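Local coordinates for putative enoyl-CoA hydratase/isomerase (Mycobacterium abscessus, PDB 4MI2), which probably isomerises ring-epoxidised phenylacetyl-CoA in phenylacetate degradation, as a crotonase-family enzyme assembled from three copies, at residues Leu32-Lys37 / Leu71-Glu76; Leu122-Asp127 / Trp183-Glu188; Ala154-Leu159 / Ser163-Met168. All blocks are in the same frame, centred on the assembly; numbering follows the deposited sequence.

Contact 1: Leu32-Lys37 / Leu71-Glu76; sequences LDRTMK and LAEHVE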
loop_
_atom_site.group_PDB
_atom_site.type_symbol
_atom_site.label_atom_id
_atom_site.label_comp_id
_atom_site.label_asym_id
_atom_site.label_seq_id
_atom_site.Cartn_x
_atom_site.Cartn_y
_atom_site.Cartn_z
ATOM N N LEU B 32 -27.522 5.194 -11.697
ATOM C CA LEU B 32 -27.031 5.216 -13.072
ATOM C C LEU B 32 -27.861 4.315 -13.982
ATOM O O LEU B 32 -27.720 3.096 -13.953
ATOM C CB LEU B 32 -25.560 4.791 -13.108
ATOM C CG LEU B 32 -24.635 5.613 -12.203
ATOM C CD1 LEU B 32 -23.254 5.008 -12.190
ATOM C CD2 LEU B 32 -24.586 7.071 -12.637
ATOM N N ASP B 33 -28.742 4.925 -14.772
ATOM C CA ASP B 33 -29.470 4.204 -15.826
ATOM C C ASP B 33 -28.755 4.425 -17.173
ATOM O O ASP B 33 -27.727 5.102 -17.217
ATOM C CB ASP B 33 -30.944 4.631 -15.859
ATOM C CG ASP B 33 -31.149 6.103 -16.240
ATOM O OD1 ASP B 33 -30.166 6.855 -16.414
ATOM O OD2 ASP B 33 -32.322 6.499 -16.378
ATOM N N ARG B 34 -29.272 3.853 -18.254
ATOM C CA ARG B 34 -28.559 3.882 -19.539
ATOM C C ARG B 34 -28.255 5.307 -20.021
ATOM O O ARG B 34 -27.147 5.585 -20.474
ATOM C CB ARG B 34 -29.338 3.108 -20.618
ATOM C CG ARG B 34 -29.162 1.603 -20.515
ATOM C CD ARG B 34 -29.810 0.881 -21.684
ATOM N NE ARG B 34 -31.261 1.016 -21.601
ATOM C CZ ARG B 34 -32.062 0.231 -20.878
ATOM N NH1 ARG B 34 -33.372 0.459 -20.870
ATOM N NH2 ARG B 34 -31.570 -0.778 -20.167
ATOM N N THR B 35 -29.240 6.193 -19.917
ATOM C CA THR B 35 -29.094 7.599 -20.301
ATOM C C THR B 35 -27.987 8.273 -19.507
ATOM O O THR B 35 -27.143 8.963 -20.064
ATOM C CB THR B 35 -30.400 8.378 -20.051
ATOM O OG1 THR B 35 -31.449 7.781 -20.807
ATOM C CG2 THR B 35 -30.261 9.839 -20.451
ATOM N N MET B 36 -28.012 8.064 -18.202
ATOM C CA MET B 36 -27.013 8.609 -17.306
ATOM C C MET B 36 -25.596 8.111 -17.635
ATOM O O MET B 36 -24.640 8.881 -17.619
ATOM C CB MET B 36 -27.371 8.202 -15.895
ATOM C CG MET B 36 -26.650 8.983 -14.834
ATOM S SD MET B 36 -27.683 10.307 -14.197
ATOM C CE MET B 36 -26.697 10.730 -12.767
ATOM N N LYS B 37 -25.476 6.817 -17.916
ATOM C CA LYS B 37 -24.184 6.187 -18.222
ATOM C C LYS B 37 -23.605 6.660 -19.553
ATOM O O LYS B 37 -22.411 6.949 -19.654
ATOM C CB LYS B 37 -24.325 4.663 -18.220
ATOM C CG LYS B 37 -24.499 4.100 -16.811
ATOM C CD LYS B 37 -24.661 2.591 -16.772
ATOM C CE LYS B 37 -26.083 2.150 -17.052
ATOM N NZ LYS B 37 -26.331 0.784 -16.507
ATOM N N LEU B 71 -31.749 0.436 -10.116
ATOM C CA LEU B 71 -32.378 -0.823 -9.697
ATOM C C LEU B 71 -33.446 -1.294 -10.682
ATOM O O LEU B 71 -33.463 -2.459 -11.065
ATOM C CB LEU B 71 -32.989 -0.667 -8.292
ATOM C CG LEU B 71 -33.763 -1.862 -7.712
ATOM C CD1 LEU B 71 -32.816 -3.013 -7.442
ATOM C CD2 LEU B 71 -34.513 -1.474 -6.444
ATOM N N ALA B 72 -34.329 -0.383 -11.094
ATOM C CA ALA B 72 -35.437 -0.744 -11.978
ATOM C C ALA B 72 -34.941 -1.299 -13.309
ATOM O O ALA B 72 -35.468 -2.300 -13.806
ATOM C CB ALA B 72 -36.365 0.442 -12.207
ATOM N N GLU B 73 -33.919 -0.661 -13.878
ATOM C CA GLU B 73 -33.373 -1.121 -15.153
ATOM C C GLU B 73 -32.658 -2.449 -14.960
ATOM O O GLU B 73 -32.669 -3.315 -15.831
ATOM C CB GLU B 73 -32.408 -0.090 -15.734
ATOM C CG GLU B 73 -32.815 0.389 -17.111
ATOM C CD GLU B 73 -32.224 1.738 -17.464
ATOM O OE1 GLU B 73 -30.982 1.845 -17.488
ATOM O OE2 GLU B 73 -33.008 2.676 -17.734
ATOM N N HIS B 74 -32.030 -2.610 -13.808
ATOM C CA HIS B 74 -31.364 -3.856 -13.507
ATOM C C HIS B 74 -32.361 -5.011 -13.328
ATOM O O HIS B 74 -32.136 -6.108 -13.833
ATOM C CB HIS B 74 -30.484 -3.717 -12.272
ATOM C CG HIS B 74 -29.823 -4.993 -11.893
ATOM N ND1 HIS B 74 -28.794 -5.541 -12.625
ATOM C CD2 HIS B 74 -30.089 -5.865 -10.896
ATOM C CE1 HIS B 74 -28.438 -6.690 -12.078
ATOM N NE2 HIS B 74 -29.212 -6.909 -11.031
ATOM N N VAL B 75 -33.449 -4.762 -12.608
ATOM C CA VAL B 75 -34.499 -5.772 -12.430
ATOM C C VAL B 75 -35.051 -6.256 -13.781
ATOM O O VAL B 75 -35.220 -7.453 -13.989
ATOM C CB VAL B 75 -35.639 -5.241 -11.529
ATOM C CG1 VAL B 75 -36.897 -6.095 -11.640
ATOM C CG2 VAL B 75 -35.175 -5.167 -10.078
ATOM N N GLU B 76 -35.306 -5.317 -14.687
ATOM C CA GLU B 76 -35.842 -5.616 -16.017
ATOM C C GLU B 76 -34.894 -6.502 -16.845
ATOM O O GLU B 76 -35.333 -7.444 -17.501
ATOM C CB GLU B 76 -36.133 -4.303 -16.756
ATOM C CG GLU B 76 -36.779 -4.452 -18.127
ATOM C CD GLU B 76 -36.865 -3.126 -18.881
ATOM O OE1 GLU B 76 -35.847 -2.392 -18.955
ATOM O OE2 GLU B 76 -37.953 -2.814 -19.412
HETATM O O HOH W 1 -34.401 4.921 -16.283
HETATM O O HOH W 2 -33.122 -2.812 -18.558
HETATM O O HOH W 3 -32.213 5.268 -19.353
HETATM O O HOH W 4 -29.235 0.309 -16.812
#
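Glu73, from the first turn of helix 71-80, spans the gap to Asp33 and Arg34, where helix 34-49 begins. Its CB is directed toward Leu32-Lys37, and beyond CG the chain runs extended (chi2 158°), carrying the carboxylate across to the start of the other helix. CG lies 3.5 Å from Arg34 NH2, and CD lies against one face of the guanidinium, offset toward its rim, the two planes 24° apart in a stack. The charges attract through this face: no guanidinium N-H of Arg34 points at Glu73 OE1, which lies well out of that plane, and the salt bridge from Arg34 NH2 to Glu73 OE1 is long at 3.8 Å. At the tip, OE1 offers its syn lone pair to Arg34 N at 2.7 Å, with a somewhat bent N-H...O angle of 141°. OE2 is turned toward Asp33, whose OD2 is 4.1 Å away; water 1 donates to both oxygens and probably eases the repulsion of like charges. Water 2, in the guanidinium plane, accepts from Arg34 NH2 and donates to Glu73 O and Glu76 OE1. Aspartate suits position 33 because its short side chain folds back, OD1 accepting from Met36 N at 3.0 Å. Asp33 is thus the N-cap, and Glu73 adds a second acid at this helix N-terminus, where the first backbone N-H groups find acceptors in the two acids and water 3.

Contact 2: Leu122-Asp127 / Trp183-Glu188; sequences LALGAD and WGLVHE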
loop_
_atom_site.group_PDB
_atom_site.type_symbol
_atom_site.label_atom_id
_atom_site.label_comp_id
_atom_site.label_asym_id
_atom_site.label_seq_id
_atom_site.Cartn_x
_atom_site.Cartn_y
_atom_site.Cartn_z
ATOM N N LEU B 122 -16.548 5.300 -9.182
ATOM C CA LEU B 122 -16.412 6.536 -9.925
ATOM C C LEU B 122 -15.652 7.546 -9.084
ATOM O O LEU B 122 -14.712 8.203 -9.564
ATOM C CB LEU B 122 -17.812 7.043 -10.292
ATOM C CG LEU B 122 -17.980 8.302 -11.127
ATOM C CD1 LEU B 122 -17.369 8.167 -12.514
ATOM C CD2 LEU B 122 -19.471 8.572 -11.231
ATOM N N ALA B 123 -16.027 7.647 -7.812
ATOM C CA ALA B 123 -15.350 8.572 -6.906
ATOM C C ALA B 123 -13.877 8.236 -6.690
ATOM O O ALA B 123 -13.039 9.146 -6.593
ATOM C CB ALA B 123 -16.070 8.628 -5.566
ATOM N N LEU B 124 -13.558 6.947 -6.597
ATOM C CA LEU B 124 -12.175 6.535 -6.351
ATOM C C LEU B 124 -11.273 6.658 -7.583
ATOM O O LEU B 124 -10.048 6.586 -7.456
ATOM C CB LEU B 124 -12.100 5.113 -5.753
ATOM C CG LEU B 124 -12.907 4.843 -4.462
ATOM C CD1 LEU B 124 -12.426 3.581 -3.751
ATOM C CD2 LEU B 124 -12.892 6.015 -3.498
ATOM N N GLY B 125 -11.856 6.857 -8.760
ATOM C CA GLY B 125 -11.067 7.160 -9.963
ATOM C C GLY B 125 -10.565 8.602 -10.040
ATOM O O GLY B 125 -9.719 8.919 -10.876
ATOM N N ALA B 126 -11.083 9.482 -9.185
ATOM C CA ALA B 126 -10.606 10.871 -9.143
ATOM C C ALA B 126 -9.266 10.936 -8.428
ATOM O O ALA B 126 -8.887 9.986 -7.751
ATOM C CB ALA B 126 -11.621 11.776 -8.457
ATOM N N ASP B 127 -8.550 12.048 -8.594
ATOM C CA ASP B 127 -7.277 12.264 -7.893
ATOM C C ASP B 127 -7.455 12.809 -6.468
ATOM O O ASP B 127 -6.738 12.408 -5.552
ATOM C CB ASP B 127 -6.394 13.219 -8.696
ATOM C CG ASP B 127 -6.105 12.701 -10.086
ATOM O OD1 ASP B 127 -5.618 11.561 -10.170
ATOM O OD2 ASP B 127 -6.385 13.412 -11.091
ATOM N N TRP B 183 -8.846 6.594 7.221
ATOM C CA TRP B 183 -8.381 5.484 6.366
ATOM C C TRP B 183 -7.683 5.921 5.067
ATOM O O TRP B 183 -7.035 5.102 4.401
ATOM C CB TRP B 183 -9.549 4.572 6.008
ATOM C CG TRP B 183 -10.045 3.717 7.113
ATOM C CD1 TRP B 183 -9.706 3.791 8.442
ATOM C CD2 TRP B 183 -11.006 2.665 7.004
ATOM N NE1 TRP B 183 -10.386 2.830 9.158
ATOM C CE2 TRP B 183 -11.190 2.125 8.299
ATOM C CE3 TRP B 183 -11.716 2.108 5.935
ATOM C CZ2 TRP B 183 -12.069 1.067 8.555
ATOM C CZ3 TRP B 183 -12.593 1.053 6.192
ATOM C CH2 TRP B 183 -12.758 0.547 7.491
ATOM N N GLY B 184 -7.833 7.195 4.705
ATOM C CA GLY B 184 -7.258 7.749 3.475
ATOM C C GLY B 184 -8.119 7.548 2.236
ATOM O O GLY B 184 -7.629 7.662 1.116
ATOM N N LEU B 185 -9.397 7.236 2.439
ATOM C CA LEU B 185 -10.348 7.095 1.345
ATOM C C LEU B 185 -10.691 8.456 0.736
ATOM O O LEU B 185 -11.024 8.538 -0.442
ATOM C CB LEU B 185 -11.629 6.417 1.827
ATOM C CG LEU B 185 -12.619 6.017 0.718
ATOM C CD1 LEU B 185 -12.071 4.857 -0.103
ATOM C CD2 LEU B 185 -13.979 5.651 1.288
ATOM N N VAL B 186 -10.640 9.508 1.549
ATOM C CA VAL B 186 -10.847 10.874 1.068
ATOM C C VAL B 186 -9.760 11.777 1.646
ATOM O O VAL B 186 -9.172 11.458 2.683
ATOM C CB VAL B 186 -12.252 11.420 1.438
ATOM C CG1 VAL B 186 -13.338 10.556 0.813
ATOM C CG2 VAL B 186 -12.443 11.515 2.950
ATOM N N HIS B 187 -9.500 12.899 0.984
ATOM C CA HIS B 187 -8.448 13.815 1.427
ATOM C C HIS B 187 -8.920 14.792 2.493
ATOM O O HIS B 187 -8.129 15.239 3.308
ATOM C CB HIS B 187 -7.887 14.590 0.245
ATOM C CG HIS B 187 -7.206 13.721 -0.760
ATOM N ND1 HIS B 187 -7.898 12.952 -1.672
ATOM C CD2 HIS B 187 -5.894 13.477 -0.979
ATOM C CE1 HIS B 187 -7.044 12.280 -2.416
ATOM N NE2 HIS B 187 -5.821 12.583 -2.018
ATOM N N GLU B 188 -10.207 15.116 2.479
ATOM C CA GLU B 188 -10.746 16.194 3.302
ATOM C C GLU B 188 -12.220 15.945 3.588
ATOM O O GLU B 188 -12.959 15.464 2.726
ATOM C CB GLU B 188 -10.585 17.533 2.563
ATOM C CG GLU B 188 -10.912 18.786 3.377
ATOM C CD GLU B 188 -9.714 19.376 4.100
ATOM O OE1 GLU B 188 -8.741 18.629 4.367
ATOM O OE2 GLU B 188 -9.743 20.594 4.401
#
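Leu124 and Leu185 meet through different first torsions. In Leu124, CG stands beside the backbone N and anti to the carbonyl carbon (chi1 -55°), whereas in Leu185 it stands anti to the backbone N (chi1 -171°). Although neither CB is aimed at the other segment, these turns swing the branched ends together, and the two chains cross at about a right angle. Leu185 CD1 rests against both methyls of Leu124, 3.7 Å from Leu124 CD2 and 3.9 Å from Leu124 CD1. Leucine fits both places: each side chain is buried, and a forked end can present one methyl to a pair. The backbone in front of Leu185 is set by Gly184, which ends helix 177-183 in a Schellman motif. Its phi of 85° is easily adopted without a side chain, and the reversal carries the chain away from the helix toward strand 188-190.

Helix 118-124, for its part, lies on the beta-alpha-beta connection between the parallel strands 107-111 and 128-132 of the crotonase-like core. Both segments of the contact therefore lead into neighbouring parallel strands, 128-132 and 188-190, and they converge again at Asp127 and His187. There the imidazole comes obliquely to a backbone carbonyl, with His187 CE1 3.2 Å from Asp127 O. The Asp127 side chain points elsewhere: OD2 bonds to Val107 N and forms a salt bridge with Lys218. A histidine serves well here because both ring nitrogens can be used at once. ND1 bonds to Arg129 N, which has a proton to give, and NE2 bonds to Ser163 O of the third subunit, tying this buried turn to the trimer interface.

Contact 3: Ala154-Leu159 / Ser163-Met168; sequences ASLPRL and SRATAM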
loop_
_atom_site.group_PDB
_atom_site.type_symbol
_atom_site.label_atom_id
_atom_site.label_comp_id
_atom_site.label_asym_id
_atom_site.label_seq_id
_atom_site.Cartn_x
_atom_site.Cartn_y
_atom_site.Cartn_z
ATOM N N ALA B 154 -9.617 -2.991 -7.590
ATOM C CA ALA B 154 -8.274 -2.437 -7.599
ATOM C C ALA B 154 -8.198 -1.133 -6.789
ATOM O O ALA B 154 -7.355 -0.987 -5.903
ATOM C CB ALA B 154 -7.831 -2.191 -9.032
ATOM N N SER B 155 -9.074 -0.189 -7.109
ATOM C CA SER B 155 -9.011 1.146 -6.535
ATOM C C SER B 155 -9.248 1.162 -5.021
ATOM O O SER B 155 -8.589 1.906 -4.308
ATOM C CB SER B 155 -9.996 2.085 -7.239
ATOM O OG SER B 155 -11.333 1.639 -7.073
ATOM N N LEU B 156 -10.151 0.330 -4.515
ATOM C CA LEU B 156 -10.415 0.355 -3.087
ATOM C C LEU B 156 -9.199 -0.114 -2.264
ATOM O O LEU B 156 -8.777 0.596 -1.358
ATOM C CB LEU B 156 -11.697 -0.407 -2.719
ATOM C CG LEU B 156 -12.141 -0.290 -1.246
ATOM C CD1 LEU B 156 -12.479 1.150 -0.862
ATOM C CD2 LEU B 156 -13.334 -1.192 -0.980
ATOM N N PRO B 157 -8.634 -1.297 -2.563
ATOM C CA PRO B 157 -7.476 -1.670 -1.735
ATOM C C PRO B 157 -6.255 -0.771 -1.928
ATOM O O PRO B 157 -5.475 -0.591 -0.986
ATOM C CB PRO B 157 -7.160 -3.113 -2.168
ATOM C CG PRO B 157 -7.907 -3.322 -3.433
ATOM C CD PRO B 157 -9.102 -2.426 -3.379
ATOM N N ARG B 158 -6.095 -0.223 -3.133
ATOM C CA ARG B 158 -4.994 0.692 -3.414
ATOM C C ARG B 158 -5.089 1.974 -2.577
ATOM O O ARG B 158 -4.065 2.555 -2.257
ATOM C CB ARG B 158 -4.914 1.024 -4.916
ATOM C CG ARG B 158 -4.324 -0.123 -5.728
ATOM C CD ARG B 158 -4.296 0.178 -7.225
ATOM N NE ARG B 158 -4.225 -1.046 -8.027
ATOM C CZ ARG B 158 -4.265 -1.082 -9.355
ATOM N NH1 ARG B 158 -4.364 0.052 -10.041
ATOM N NH2 ARG B 158 -4.204 -2.249 -10.002
ATOM N N LEU B 159 -6.310 2.390 -2.227
ATOM C CA LEU B 159 -6.526 3.583 -1.401
ATOM C C LEU B 159 -6.465 3.299 0.101
ATOM O O LEU B 159 -5.836 4.046 0.829
ATOM C CB LEU B 159 -7.872 4.244 -1.708
ATOM C CG LEU B 159 -8.094 4.920 -3.064
ATOM C CD1 LEU B 159 -9.353 5.775 -2.994
ATOM C CD2 LEU B 159 -6.919 5.792 -3.481
ATOM N N SER B 163 -6.501 -5.055 3.981
ATOM C CA SER B 163 -7.326 -5.464 5.124
ATOM C C SER B 163 -8.689 -4.795 5.111
ATOM O O SER B 163 -9.726 -5.465 5.137
ATOM C CB SER B 163 -6.629 -5.171 6.466
ATOM O OG SER B 163 -5.704 -6.200 6.762
ATOM N N ARG B 164 -8.680 -3.470 5.083
ATOM C CA ARG B 164 -9.930 -2.714 5.159
ATOM C C ARG B 164 -10.814 -2.923 3.926
ATOM O O ARG B 164 -12.035 -3.061 4.044
ATOM C CB ARG B 164 -9.635 -1.233 5.411
ATOM C CG ARG B 164 -9.183 -1.022 6.842
ATOM C CD ARG B 164 -8.355 0.219 7.083
ATOM N NE ARG B 164 -7.748 0.123 8.411
ATOM C CZ ARG B 164 -6.914 1.012 8.939
ATOM N NH1 ARG B 164 -6.575 2.105 8.271
ATOM N NH2 ARG B 164 -6.418 0.800 10.149
ATOM N N ALA B 165 -10.196 -2.982 2.752
ATOM C CA ALA B 165 -10.934 -3.240 1.523
ATOM C C ALA B 165 -11.589 -4.623 1.551
ATOM O O ALA B 165 -12.729 -4.784 1.107
ATOM C CB ALA B 165 -10.021 -3.097 0.315
ATOM N N THR B 166 -10.881 -5.612 2.086
ATOM C CA THR B 166 -11.423 -6.971 2.203
ATOM C C THR B 166 -12.619 -7.028 3.173
ATOM O O THR B 166 -13.612 -7.688 2.894
ATOM C CB THR B 166 -10.320 -7.998 2.581
ATOM O OG1 THR B 166 -9.378 -8.084 1.510
ATOM C CG2 THR B 166 -10.896 -9.394 2.806
ATOM N N ALA B 167 -12.539 -6.322 4.292
ATOM C CA ALA B 167 -13.672 -6.260 5.201
ATOM C C ALA B 167 -14.856 -5.566 4.539
ATOM O O ALA B 167 -15.975 -6.051 4.636
ATOM C CB ALA B 167 -13.301 -5.563 6.504
ATOM N N MET B 168 -14.618 -4.446 3.866
ATOM C CA MET B 168 -15.703 -3.733 3.195
ATOM C C MET B 168 -16.425 -4.631 2.199
ATOM O O MET B 168 -17.645 -4.677 2.190
ATOM C CB MET B 168 -15.213 -2.450 2.504
ATOM C CG MET B 168 -14.904 -1.316 3.473
ATOM S SD MET B 168 -14.570 0.273 2.692
ATOM C CE MET B 168 -16.183 0.639 2.002
#
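A helical hairpin is formed where helix 152-160 turns almost at once into helix 162-171. The two short segments run at 136° between their N-to-C directions, about midway between antiparallel and perpendicular, and their axes approach to 8.2 Å. Such closeness calls for a small residue, and Ala165 supplies it: its methyl, directed toward the first helix, touches backbone as well as side chain. Ala165 CB is 3.6 Å from Pro157 CA and 3.7 Å from Pro157 N, while the proline ring comes alongside, its CB 3.8 Å from Ala165 CB. Proline suits position 157 because it has no N-H to offer to the preceding turn; the helix kinks there, and the ring gives a compact apolar surface for the alanine.

Leu156 covers the other part of the methyl. With CG anti to the backbone N (chi1 -173°), the side chain extends across to the second helix and lays CG 3.8 Å from Ala165 CB. Its CD2 goes farther and lies 4.1 Å from Met168 SD, one turn along from the alanine. The flexible thioether of Met168, bent at its last torsion (chi3 67°), can adjust to the leucine methyl. These contacts are wholly apolar, as befits side chains that are largely buried.

Some polar groups of the hairpin, those of Arg158 and Ser163, reach another copy of the protein. Arg158 bonds to the carbonyl oxygens of Asn224 and Ala225 of the second subunit, and Ser163 OG to Gly184 O of the same subunit. Pro157 also packs on Leu221 there. Within the chain, Leu156 additionally touches Leu124 of helix 118-124 and Thr139 beyond strand 136-138, placing the hairpin between the core of its own subunit and a neighbour.

Contact 1 closes first along the chain, and its centre lies about 25 Å from that of contact 2 and 26 Å from that of contact 3. Contact 3 is nested in the loop that contact 2 closes, their centres about 12 Å apart. These two touch directly: Leu124 meets Leu159 and Ser155, while Trp183 makes a cation-pi contact with Arg164, joining the helical hairpin to helix 118-124 and to the end of helix 177-183. Contact 1 meets the second subunit, contact 2 the third, and contact 3 both, consistent with a crotonase-like trimer whose packing within each chain continues into its neighbours.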